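Local coordinates for mannitol dehydrogenase (Helicobacter pylori, PDB 3TWO), which probably interconverts cinnamyl alcohols and cinnamaldehydes, using NADP(H) as coenzyme and zinc as metal, at residues Y142-D147 with E298-V303; V88-N93 with S291-I296; E153-L158 with N310-I315. All blocks are in the same frame, centred on the assembly; numbering follows the deposited sequence.

Interaction 1: Y142-D147 with E298-V303; sequences YVISVD and ETQEMV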
loop_
_atom_site.group_PDB
_atom_site.type_symbol
_atom_site.label_atom_id
_atom_site.label_comp_id
_atom_site.label_asym_id
_atom_site.label_seq_id
_atom_site.Cartn_x
_atom_site.Cartn_y
_atom_site.Cartn_z
ATOM N N TYR B 142 -29.280 5.826 -9.045
ATOM C CA TYR B 142 -28.404 4.638 -9.063
ATOM C C TYR B 142 -28.607 3.845 -10.357
ATOM O O TYR B 142 -28.190 2.685 -10.469
ATOM C CB TYR B 142 -28.695 3.770 -7.810
ATOM C CG TYR B 142 -28.438 4.594 -6.597
ATOM C CD1 TYR B 142 -29.437 5.458 -6.084
ATOM C CD2 TYR B 142 -27.152 4.639 -6.023
ATOM C CE1 TYR B 142 -29.186 6.295 -5.013
ATOM C CE2 TYR B 142 -26.908 5.502 -4.889
ATOM C CZ TYR B 142 -27.932 6.298 -4.410
ATOM O OH TYR B 142 -27.741 7.115 -3.314
ATOM N N VAL B 143 -29.226 4.473 -11.348
ATOM C CA VAL B 143 -29.484 3.805 -12.626
ATOM C C VAL B 143 -28.578 4.393 -13.740
ATOM O O VAL B 143 -28.471 5.619 -13.901
ATOM C CB VAL B 143 -30.998 3.902 -12.987
ATOM C CG1 VAL B 143 -31.274 3.283 -14.375
ATOM C CG2 VAL B 143 -31.852 3.214 -11.890
ATOM N N ILE B 144 -27.939 3.545 -14.528
ATOM C CA ILE B 144 -27.031 4.045 -15.551
ATOM C C ILE B 144 -27.799 4.147 -16.876
ATOM O O ILE B 144 -28.513 3.208 -17.238
ATOM C CB ILE B 144 -25.799 3.062 -15.683
ATOM C CG1 ILE B 144 -25.157 2.852 -14.267
ATOM C CG2 ILE B 144 -24.830 3.472 -16.862
ATOM C CD1 ILE B 144 -24.851 4.164 -13.502
ATOM N N SER B 145 -27.628 5.245 -17.609
ATOM C CA SER B 145 -28.275 5.396 -18.893
ATOM C C SER B 145 -27.452 4.710 -20.006
ATOM O O SER B 145 -26.233 4.825 -20.047
ATOM C CB SER B 145 -28.400 6.872 -19.194
ATOM O OG SER B 145 -28.691 6.997 -20.522
ATOM N N VAL B 146 -28.112 3.952 -20.873
ATOM C CA VAL B 146 -27.378 3.156 -21.880
ATOM C C VAL B 146 -27.930 3.495 -23.264
ATOM O O VAL B 146 -29.168 3.554 -23.436
ATOM C CB VAL B 146 -27.552 1.649 -21.642
ATOM C CG1 VAL B 146 -27.023 0.835 -22.840
ATOM C CG2 VAL B 146 -26.861 1.229 -20.313
ATOM N N ASP B 147 -27.039 3.733 -24.235
ATOM C CA ASP B 147 -27.459 4.028 -25.621
ATOM C C ASP B 147 -28.384 2.941 -26.156
ATOM O O ASP B 147 -28.034 1.783 -26.099
ATOM C CB ASP B 147 -26.229 4.029 -26.528
ATOM C CG ASP B 147 -26.539 4.582 -27.881
ATOM O OD1 ASP B 147 -27.309 3.996 -28.678
ATOM O OD2 ASP B 147 -26.050 5.677 -28.118
ATOM N N GLU B 298 -18.908 7.967 -12.143
ATOM C CA GLU B 298 -17.801 7.476 -12.942
ATOM C C GLU B 298 -18.308 6.242 -13.705
ATOM O O GLU B 298 -17.796 5.929 -14.799
ATOM C CB GLU B 298 -16.521 7.173 -12.090
ATOM C CG GLU B 298 -15.298 6.872 -12.968
ATOM C CD GLU B 298 -14.033 6.460 -12.215
ATOM O OE1 GLU B 298 -14.091 5.948 -11.042
ATOM O OE2 GLU B 298 -12.932 6.609 -12.810
ATOM N N THR B 299 -19.249 5.491 -13.114
ATOM C CA THR B 299 -19.860 4.370 -13.848
ATOM C C THR B 299 -20.544 4.845 -15.170
ATOM O O THR B 299 -20.361 4.210 -16.255
ATOM C CB THR B 299 -20.853 3.597 -12.975
ATOM O OG1 THR B 299 -20.191 3.125 -11.768
ATOM C CG2 THR B 299 -21.505 2.365 -13.784
ATOM N N GLN B 300 -21.286 5.971 -15.090
ATOM C CA GLN B 300 -21.870 6.578 -16.289
ATOM C C GLN B 300 -20.761 6.993 -17.277
ATOM O O GLN B 300 -20.857 6.705 -18.477
ATOM C CB GLN B 300 -22.749 7.791 -15.956
ATOM C CG GLN B 300 -23.497 8.365 -17.192
ATOM C CD GLN B 300 -24.540 7.389 -17.712
ATOM O OE1 GLN B 300 -25.462 7.043 -16.973
ATOM N NE2 GLN B 300 -24.360 6.862 -18.984
ATOM N N GLU B 301 -19.727 7.666 -16.787
ATOM C CA GLU B 301 -18.647 8.052 -17.661
ATOM C C GLU B 301 -18.060 6.810 -18.357
ATOM O O GLU B 301 -17.778 6.821 -19.554
ATOM C CB GLU B 301 -17.559 8.737 -16.822
ATOM C CG GLU B 301 -16.272 9.076 -17.609
ATOM C CD GLU B 301 -15.093 9.426 -16.656
ATOM O OE1 GLU B 301 -13.977 8.874 -16.844
ATOM O OE2 GLU B 301 -15.316 10.212 -15.705
ATOM N N MET B 302 -17.884 5.739 -17.610
ATOM C CA MET B 302 -17.240 4.502 -18.156
ATOM C C MET B 302 -18.132 3.830 -19.215
ATOM O O MET B 302 -17.667 3.444 -20.320
ATOM C CB MET B 302 -16.855 3.526 -17.011
ATOM C CG MET B 302 -16.438 2.083 -17.410
ATOM S SD MET B 302 -17.894 1.037 -17.791
ATOM C CE MET B 302 -17.251 -0.121 -18.885
ATOM N N VAL B 303 -19.411 3.698 -18.909
ATOM C CA VAL B 303 -20.316 3.127 -19.920
ATOM C C VAL B 303 -20.333 3.967 -21.192
ATOM O O VAL B 303 -20.250 3.421 -22.300
ATOM C CB VAL B 303 -21.770 2.878 -19.342
ATOM C CG1 VAL B 303 -22.797 2.584 -20.484
ATOM C CG2 VAL B 303 -21.717 1.698 -18.291
#
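Helix 296-308, which follows the last strand of the coenzyme-binding sheet, lies against the edge of strand 144-145, and Gln300 with Ser145 supplies the polar half of the join. The side-chain amide of Gln300 bonds twice to the backbone of Ser145. Ser145 N donates to Gln300 OE1 at 2.9 Å, with an N-H...O angle of 160°; the donor lies in the carbonyl plane of the amide and meets a lone pair of OE1. In return Gln300 NE2 reaches Ser145 O at 3.0 Å along an almost perfectly straight line of 179°, with Ser145 O close to the amide plane of Gln300. Two bonds to one residue fix the rotation of the amide, whose NE2 has a further partner in Asp304 OD1. Its reach depends on a bend at chi2 (67°), which swings the amide off the helix and toward the strand.

The amide thus engages Ser145 much as a neighbouring strand would. Ile144 and Val146, the residues on either side of it, form their backbone bonds with Gly87 and Val85, so strand 144-145 is paired to strand 85-88 of the GroES-like domain along its other edge.

Beside the amide pair the contact is mainly apolar. Ile144 CG2 meets Gln300 OE1 at 3.6 Å and Val303 CG2 at 3.9 Å, so one methyl group touches side chains that start three residues apart on the helix. The CG1 branch of Ile144 is directed at Thr299: Ile144 CG1 lies 3.7 Å from Thr299 CG2, and the two side chains cross at about a right angle. Thr299 OG1 is turned the other way, to Gly295 O at the N-cap of the helix, while CG2, anti to the backbone N, faces the strand. Further along the strand, Val146 CG2 approaches Val303 CG1 more loosely, at 4.3 Å.

Interaction 2: V88-N93 with S291-I296; sequences VGCFVN and SLIGGI. With NDP (NADPH dihydro-nicotinamide-adenine-dinucleotide phosphate), chain F.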
loop_
_atom_site.group_PDB
_atom_site.type_symbol
_atom_site.label_atom_id
_atom_site.label_comp_id
_atom_site.label_asym_id
_atom_site.label_seq_id
_atom_site.Cartn_x
_atom_site.Cartn_y
_atom_site.Cartn_z
ATOM N N VAL B 88 -27.836 -1.460 -14.242
ATOM C CA VAL B 88 -27.684 -1.391 -12.795
ATOM C C VAL B 88 -26.425 -2.168 -12.386
ATOM O O VAL B 88 -26.152 -3.274 -12.929
ATOM C CB VAL B 88 -28.955 -1.933 -12.060
ATOM C CG1 VAL B 88 -28.798 -1.886 -10.529
ATOM C CG2 VAL B 88 -30.173 -1.144 -12.518
ATOM N N GLY B 89 -25.686 -1.594 -11.412
ATOM C CA GLY B 89 -24.441 -2.165 -10.941
ATOM C C GLY B 89 -24.511 -2.805 -9.552
ATOM O O GLY B 89 -25.531 -3.399 -9.144
ATOM N N CYS B 90 -23.414 -2.644 -8.809
ATOM C CA CYS B 90 -23.237 -3.260 -7.490
ATOM C C CYS B 90 -24.007 -2.669 -6.315
ATOM O O CYS B 90 -24.031 -3.306 -5.231
ATOM C CB CYS B 90 -21.736 -3.241 -7.111
ATOM S SG CYS B 90 -20.799 -4.211 -8.298
ATOM N N PHE B 91 -24.563 -1.456 -6.467
ATOM C CA PHE B 91 -25.390 -0.918 -5.373
ATOM C C PHE B 91 -26.587 -0.147 -5.917
ATOM O O PHE B 91 -26.532 0.345 -7.045
ATOM C CB PHE B 91 -24.585 -0.067 -4.373
ATOM C CG PHE B 91 -23.777 1.005 -5.045
ATOM C CD1 PHE B 91 -24.336 2.242 -5.318
ATOM C CD2 PHE B 91 -22.458 0.761 -5.432
ATOM C CE1 PHE B 91 -23.593 3.239 -5.963
ATOM C CE2 PHE B 91 -21.710 1.748 -6.043
ATOM C CZ PHE B 91 -22.293 2.992 -6.318
ATOM N N VAL B 92 -27.650 -0.066 -5.117
ATOM C CA VAL B 92 -28.920 0.483 -5.553
ATOM C C VAL B 92 -29.407 1.642 -4.681
ATOM O O VAL B 92 -30.510 2.192 -4.899
ATOM C CB VAL B 92 -30.036 -0.595 -5.535
ATOM C CG1 VAL B 92 -29.726 -1.669 -6.495
ATOM C CG2 VAL B 92 -30.209 -1.206 -4.080
ATOM N N ASN B 93 -28.621 2.016 -3.697
ATOM C CA ASN B 93 -29.003 3.124 -2.787
ATOM C C ASN B 93 -27.846 3.478 -1.858
ATOM O O ASN B 93 -26.918 2.655 -1.737
ATOM C CB ASN B 93 -30.223 2.748 -1.944
ATOM C CG ASN B 93 -31.199 3.918 -1.806
ATOM O OD1 ASN B 93 -30.803 5.065 -1.954
ATOM N ND2 ASN B 93 -32.498 3.618 -1.637
ATOM N N SER B 291 -9.128 -0.787 -4.715
ATOM C CA SER B 291 -10.190 -0.047 -5.446
ATOM C C SER B 291 -11.482 -0.871 -5.335
ATOM O O SER B 291 -11.434 -2.083 -5.462
ATOM C CB SER B 291 -9.824 0.145 -6.929
ATOM O OG SER B 291 -10.582 1.207 -7.466
ATOM N N LEU B 292 -12.591 -0.204 -5.029
ATOM C CA LEU B 292 -13.876 -0.812 -4.861
ATOM C C LEU B 292 -14.814 -0.226 -5.927
ATOM O O LEU B 292 -15.205 0.960 -5.852
ATOM C CB LEU B 292 -14.433 -0.530 -3.454
ATOM C CG LEU B 292 -15.807 -1.186 -3.154
ATOM C CD1 LEU B 292 -15.790 -2.687 -3.290
ATOM C CD2 LEU B 292 -16.249 -0.733 -1.760
ATOM N N ILE B 293 -15.168 -1.055 -6.912
ATOM C CA ILE B 293 -16.203 -0.711 -7.896
ATOM C C ILE B 293 -15.957 0.702 -8.441
ATOM O O ILE B 293 -14.861 1.010 -8.925
ATOM C CB ILE B 293 -17.617 -0.765 -7.229
ATOM C CG1 ILE B 293 -17.839 -2.113 -6.583
ATOM C CG2 ILE B 293 -18.689 -0.730 -8.279
ATOM C CD1 ILE B 293 -17.910 -3.150 -7.668
ATOM N N GLY B 294 -16.973 1.562 -8.352
ATOM C CA GLY B 294 -16.827 2.984 -8.664
ATOM C C GLY B 294 -18.124 3.638 -8.279
ATOM O O GLY B 294 -19.121 2.960 -8.038
ATOM N N GLY B 295 -18.115 4.942 -8.233
ATOM C CA GLY B 295 -19.327 5.729 -8.040
ATOM C C GLY B 295 -20.257 5.748 -9.228
ATOM O O GLY B 295 -19.891 5.328 -10.304
ATOM N N ILE B 296 -21.497 6.210 -9.004
ATOM C CA ILE B 296 -22.490 6.318 -10.088
ATOM C C ILE B 296 -21.996 7.194 -11.269
ATOM O O ILE B 296 -22.025 6.797 -12.465
ATOM C CB ILE B 296 -23.826 6.825 -9.526
ATOM C CG1 ILE B 296 -24.424 5.743 -8.598
ATOM C CG2 ILE B 296 -24.779 7.229 -10.659
ATOM C CD1 ILE B 296 -24.648 4.293 -9.305
HETATM P PA NDP F . -13.331 -14.611 -12.880
HETATM O O1A NDP F . -13.003 -15.971 -12.423
HETATM O O2A NDP F . -13.630 -14.177 -14.364
HETATM O O5B NDP F . -11.769 -14.356 -13.273
HETATM C C5B NDP F . -10.622 -14.719 -12.334
HETATM C C4B NDP F . -9.393 -15.000 -13.191
HETATM O O4B NDP F . -8.104 -15.121 -12.457
HETATM C C3B NDP F . -9.616 -16.322 -13.960
HETATM O O3B NDP F . -9.242 -16.084 -15.370
HETATM C C2B NDP F . -8.615 -17.286 -13.269
HETATM O O2B NDP F . -8.195 -18.225 -14.278
HETATM C C1B NDP F . -7.424 -16.349 -12.956
HETATM N N9A NDP F . -6.662 -16.746 -11.750
HETATM C C8A NDP F . -7.178 -17.372 -10.668
HETATM N N7A NDP F . -6.195 -17.496 -9.792
HETATM C C5A NDP F . -5.086 -16.965 -10.300
HETATM C C6A NDP F . -3.794 -16.821 -9.831
HETATM N N6A NDP F . -3.381 -17.275 -8.598
HETATM N N1A NDP F . -2.928 -16.232 -10.649
HETATM C C2A NDP F . -3.249 -15.760 -11.833
HETATM N N3A NDP F . -4.471 -15.869 -12.299
HETATM C C4A NDP F . -5.395 -16.486 -11.543
HETATM O O3 NDP F . -13.261 -13.447 -11.816
HETATM P PN NDP F . -13.762 -12.015 -11.999
HETATM O O1N NDP F . -12.958 -11.264 -12.990
HETATM O O2N NDP F . -15.301 -11.852 -12.112
HETATM O O5D NDP F . -13.463 -11.437 -10.566
HETATM C C5D NDP F . -12.073 -11.632 -10.012
HETATM C C4D NDP F . -12.023 -11.202 -8.485
HETATM O O4D NDP F . -12.379 -9.807 -8.542
HETATM C C3D NDP F . -13.046 -11.896 -7.545
HETATM O O3D NDP F . -12.397 -12.145 -6.268
HETATM C C2D NDP F . -14.166 -10.832 -7.476
HETATM O O2D NDP F . -14.846 -10.925 -6.272
HETATM C C1D NDP F . -13.316 -9.540 -7.465
HETATM N N1N NDP F . -14.090 -8.285 -7.749
HETATM C C2N NDP F . -13.788 -7.135 -6.986
HETATM C C3N NDP F . -14.466 -5.947 -7.203
HETATM C C7N NDP F . -14.050 -4.704 -6.418
HETATM O O7N NDP F . -12.918 -4.622 -5.913
HETATM N N7N NDP F . -14.866 -3.665 -6.554
HETATM C C4N NDP F . -15.497 -5.903 -8.170
HETATM C C5N NDP F . -15.788 -7.042 -8.976
HETATM C C6N NDP F . -15.110 -8.225 -8.768
HETATM P P2B NDP F . -8.028 -19.757 -14.011
HETATM O O1X NDP F . -8.847 -20.461 -15.245
HETATM O O2X NDP F . -6.607 -20.089 -13.872
HETATM O O3X NDP F . -8.853 -20.104 -12.697
#
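Gly294 O is met by two edge carbons of the Phe91 ring, CE2 at 3.5 Å and CZ at 3.6 Å, and it lies in the plane of that ring. The contact joins the GroES-like catalytic domain to the loop that leaves the last strand of the Rossmann-type sheet, beside the nicotinamide end of NADPH. The next residue, Gly295, is the N-cap of helix 296-308, and Ile296 N, in the first turn, is bonded to Glu106 OE1. Phe91 CE1 touches Ile296 CD1 at 3.7 Å, the ring being placed there by a chi1 of 52° that sets CG between the backbone N and the carbonyl carbon.

Cys90 lies close to the zinc held by Cys42, His64 and Cys160, although it is not among the ligands. Its SG is modelled 3.1 Å from Ile293 CD1, tight enough for the exact spacing to be doubtful. The same methyl group separates the sulfur from the coenzyme: on its far side Ile293 CD1 comes to 3.3 Å from N7N of the nicotinamide carboxamide, and Leu292 CD1 approaches that N7N at 3.5 Å.

Interaction 3: E153-L158 with N310-I315; sequences EKVAPL and NIYPEI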
loop_
_atom_site.group_PDB
_atom_site.type_symbol
_atom_site.label_atom_id
_atom_site.label_comp_id
_atom_site.label_asym_id
_atom_site.label_seq_id
_atom_site.Cartn_x
_atom_site.Cartn_y
_atom_site.Cartn_z
ATOM N N GLU B 153 -26.490 -7.366 -24.313
ATOM C CA GLU B 153 -25.819 -8.539 -23.727
ATOM C C GLU B 153 -24.335 -8.224 -23.393
ATOM O O GLU B 153 -23.824 -8.705 -22.381
ATOM C CB GLU B 153 -25.999 -9.790 -24.618
ATOM C CG GLU B 153 -25.047 -10.025 -25.846
ATOM C CD GLU B 153 -25.327 -9.111 -27.019
ATOM O OE1 GLU B 153 -26.302 -8.341 -26.988
ATOM O OE2 GLU B 153 -24.544 -9.147 -27.995
ATOM N N LYS B 154 -23.687 -7.374 -24.201
ATOM C CA LYS B 154 -22.290 -6.969 -23.937
ATOM C C LYS B 154 -22.160 -5.817 -22.921
ATOM O O LYS B 154 -21.082 -5.652 -22.266
ATOM C CB LYS B 154 -21.629 -6.543 -25.241
ATOM C CG LYS B 154 -21.140 -7.745 -26.050
ATOM C CD LYS B 154 -20.589 -7.276 -27.343
ATOM C CE LYS B 154 -20.325 -8.458 -28.251
ATOM N NZ LYS B 154 -19.586 -7.910 -29.409
ATOM N N VAL B 155 -23.244 -5.033 -22.788
ATOM C CA VAL B 155 -23.272 -3.888 -21.905
ATOM C C VAL B 155 -23.283 -4.351 -20.445
ATOM O O VAL B 155 -22.624 -3.732 -19.616
ATOM C CB VAL B 155 -24.502 -2.966 -22.184
ATOM C CG1 VAL B 155 -24.729 -1.931 -21.043
ATOM C CG2 VAL B 155 -24.333 -2.248 -23.527
ATOM N N ALA B 156 -24.026 -5.417 -20.138
ATOM C CA ALA B 156 -24.297 -5.808 -18.753
ATOM C C ALA B 156 -23.032 -5.916 -17.870
ATOM O O ALA B 156 -23.013 -5.386 -16.751
ATOM C CB ALA B 156 -25.203 -7.138 -18.700
ATOM N N PRO B 157 -21.963 -6.574 -18.359
ATOM C CA PRO B 157 -20.809 -6.689 -17.430
ATOM C C PRO B 157 -20.022 -5.401 -17.316
ATOM O O PRO B 157 -19.178 -5.305 -16.427
ATOM C CB PRO B 157 -19.922 -7.810 -18.045
ATOM C CG PRO B 157 -20.854 -8.605 -18.988
ATOM C CD PRO B 157 -21.854 -7.512 -19.500
ATOM N N LEU B 158 -20.286 -4.406 -18.177
ATOM C CA LEU B 158 -19.675 -3.103 -17.945
ATOM C C LEU B 158 -20.072 -2.611 -16.576
ATOM O O LEU B 158 -19.286 -1.897 -15.950
ATOM C CB LEU B 158 -20.111 -2.047 -18.971
ATOM C CG LEU B 158 -19.812 -2.344 -20.398
ATOM C CD1 LEU B 158 -20.563 -1.314 -21.350
ATOM C CD2 LEU B 158 -18.328 -2.387 -20.605
ATOM N N ASN B 310 -16.422 1.327 -28.590
ATOM C CA ASN B 310 -16.682 -0.093 -28.864
ATOM C C ASN B 310 -15.728 -1.030 -28.096
ATOM O O ASN B 310 -15.137 -1.930 -28.659
ATOM C CB ASN B 310 -16.672 -0.388 -30.366
ATOM C CG ASN B 310 -17.836 -1.269 -30.791
ATOM O OD1 ASN B 310 -18.920 -0.769 -31.244
ATOM N ND2 ASN B 310 -17.657 -2.552 -30.680
ATOM N N ILE B 311 -15.619 -0.791 -26.800
ATOM C CA ILE B 311 -14.857 -1.608 -25.900
ATOM C C ILE B 311 -15.852 -2.401 -25.030
ATOM O O ILE B 311 -16.499 -1.842 -24.132
ATOM C CB ILE B 311 -14.018 -0.713 -24.994
ATOM C CG1 ILE B 311 -13.037 0.092 -25.840
ATOM C CG2 ILE B 311 -13.242 -1.538 -23.970
ATOM C CD1 ILE B 311 -12.212 1.182 -25.038
ATOM N N TYR B 312 -15.989 -3.694 -25.328
ATOM C CA TYR B 312 -16.921 -4.548 -24.660
ATOM C C TYR B 312 -16.281 -5.826 -24.125
ATOM O O TYR B 312 -15.309 -6.334 -24.703
ATOM C CB TYR B 312 -18.017 -4.939 -25.626
ATOM C CG TYR B 312 -18.921 -3.808 -26.034
ATOM C CD1 TYR B 312 -18.882 -3.276 -27.345
ATOM C CD2 TYR B 312 -19.821 -3.266 -25.121
ATOM C CE1 TYR B 312 -19.775 -2.224 -27.743
ATOM C CE2 TYR B 312 -20.696 -2.255 -25.503
ATOM C CZ TYR B 312 -20.670 -1.750 -26.803
ATOM O OH TYR B 312 -21.555 -0.751 -27.090
ATOM N N PRO B 313 -16.822 -6.352 -22.993
ATOM C CA PRO B 313 -16.436 -7.720 -22.553
ATOM C C PRO B 313 -16.687 -8.783 -23.610
ATOM O O PRO B 313 -17.608 -8.685 -24.479
ATOM C CB PRO B 313 -17.363 -7.997 -21.357
ATOM C CG PRO B 313 -18.541 -7.011 -21.558
ATOM C CD PRO B 313 -17.879 -5.762 -22.137
ATOM N N GLU B 314 -15.849 -9.789 -23.541
ATOM C CA GLU B 314 -15.990 -11.048 -24.263
ATOM C C GLU B 314 -16.982 -11.870 -23.433
ATOM O O GLU B 314 -16.729 -12.179 -22.254
ATOM C CB GLU B 314 -14.644 -11.768 -24.213
ATOM C CG GLU B 314 -13.516 -11.021 -24.845
ATOM C CD GLU B 314 -13.756 -10.940 -26.308
ATOM O OE1 GLU B 314 -13.985 -12.036 -26.887
ATOM O OE2 GLU B 314 -13.770 -9.810 -26.865
ATOM N N ILE B 315 -18.104 -12.222 -24.022
ATOM C CA ILE B 315 -19.148 -12.877 -23.231
ATOM C C ILE B 315 -19.570 -14.152 -23.895
ATOM O O ILE B 315 -19.406 -14.317 -25.115
ATOM C CB ILE B 315 -20.398 -11.986 -23.012
ATOM C CG1 ILE B 315 -21.079 -11.710 -24.364
ATOM C CG2 ILE B 315 -19.979 -10.636 -22.441
ATOM C CD1 ILE B 315 -22.462 -12.156 -24.394
#
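Lys154 lays its aliphatic chain across Tyr312 at about a right angle. The contact joins the two passages between domains: residues 153-158 lead from the catalytic domain into helix 158-171, while residues 310-315 return to it after helix 296-308. A Schellman motif ends that helix, with Ile311 N bonded to Ser306 O, Asn310 N to Ile307 O, and Asn310 at positive phi.

From CB outward, Lys154 meets a succession of partners. CB lies 3.7 Å from Tyr312 CD2, approaching the ring obliquely. CG passes Pro313 O at 4.0 Å, and CD comes to 3.9 Å from Tyr312 CB. With CG anti to the carbonyl carbon (chi1 -81°) and the chain extended beyond it, the side chain follows the base of the tyrosine rather than its hydroxyl end. The tip, NZ, remains 6.6 Å from Glu314 OE2, so any attraction there would act over distance; that carboxylate has a weak, long ion pair with Lys194, whose NZ is also bonded to Tyr312 O.

The backbone of Lys154 contributes as well. Its O sits only 3.0 Å from Pro313 CG, with CD of the same ring almost as near, which marks tight packing between the carbonyl and the proline. Two apolar side chains also pack on Pro313: Pro157 CG meets Pro313 CG at 3.8 Å, the two side chains crossing at a slant, and Leu158 CD2 approaches Pro313 CD at 3.7 Å. Val155 CG2 and Leu158 CD1 add looser contacts with Tyr312 CE2, again oblique to its ring. At the other end, Ile315 begins strand 315-318, which runs parallel to strand 338-342. Ile315 CG2 faces Pro157 CG, while the CG1 branch brings Ile315 CD1 to 3.7 Å from Glu153 CG.

All three contacts are largely buried, and together they follow the seam between the catalytic and coenzyme-binding domains. Helix 296-308 connects them: interaction 2 uses its start, interaction 1 its middle, and interaction 3 the loop beyond its end. Interaction 1 alone has hydrogen bonds between its segments; the other two rest on apolar packing and ring contacts. Interaction 2 is nearest the zinc and nicotinamide, whereas interaction 3 buries the most surface, 406 Å², and has partly exposed charged residues at its margin. Tyr142 packs on Phe91 and Ile296, joining interactions 1 and 2, while Val146 against Val155 joins 1 and 3. Interactions 2 and 3 do not touch; their centres are about 17 Å apart.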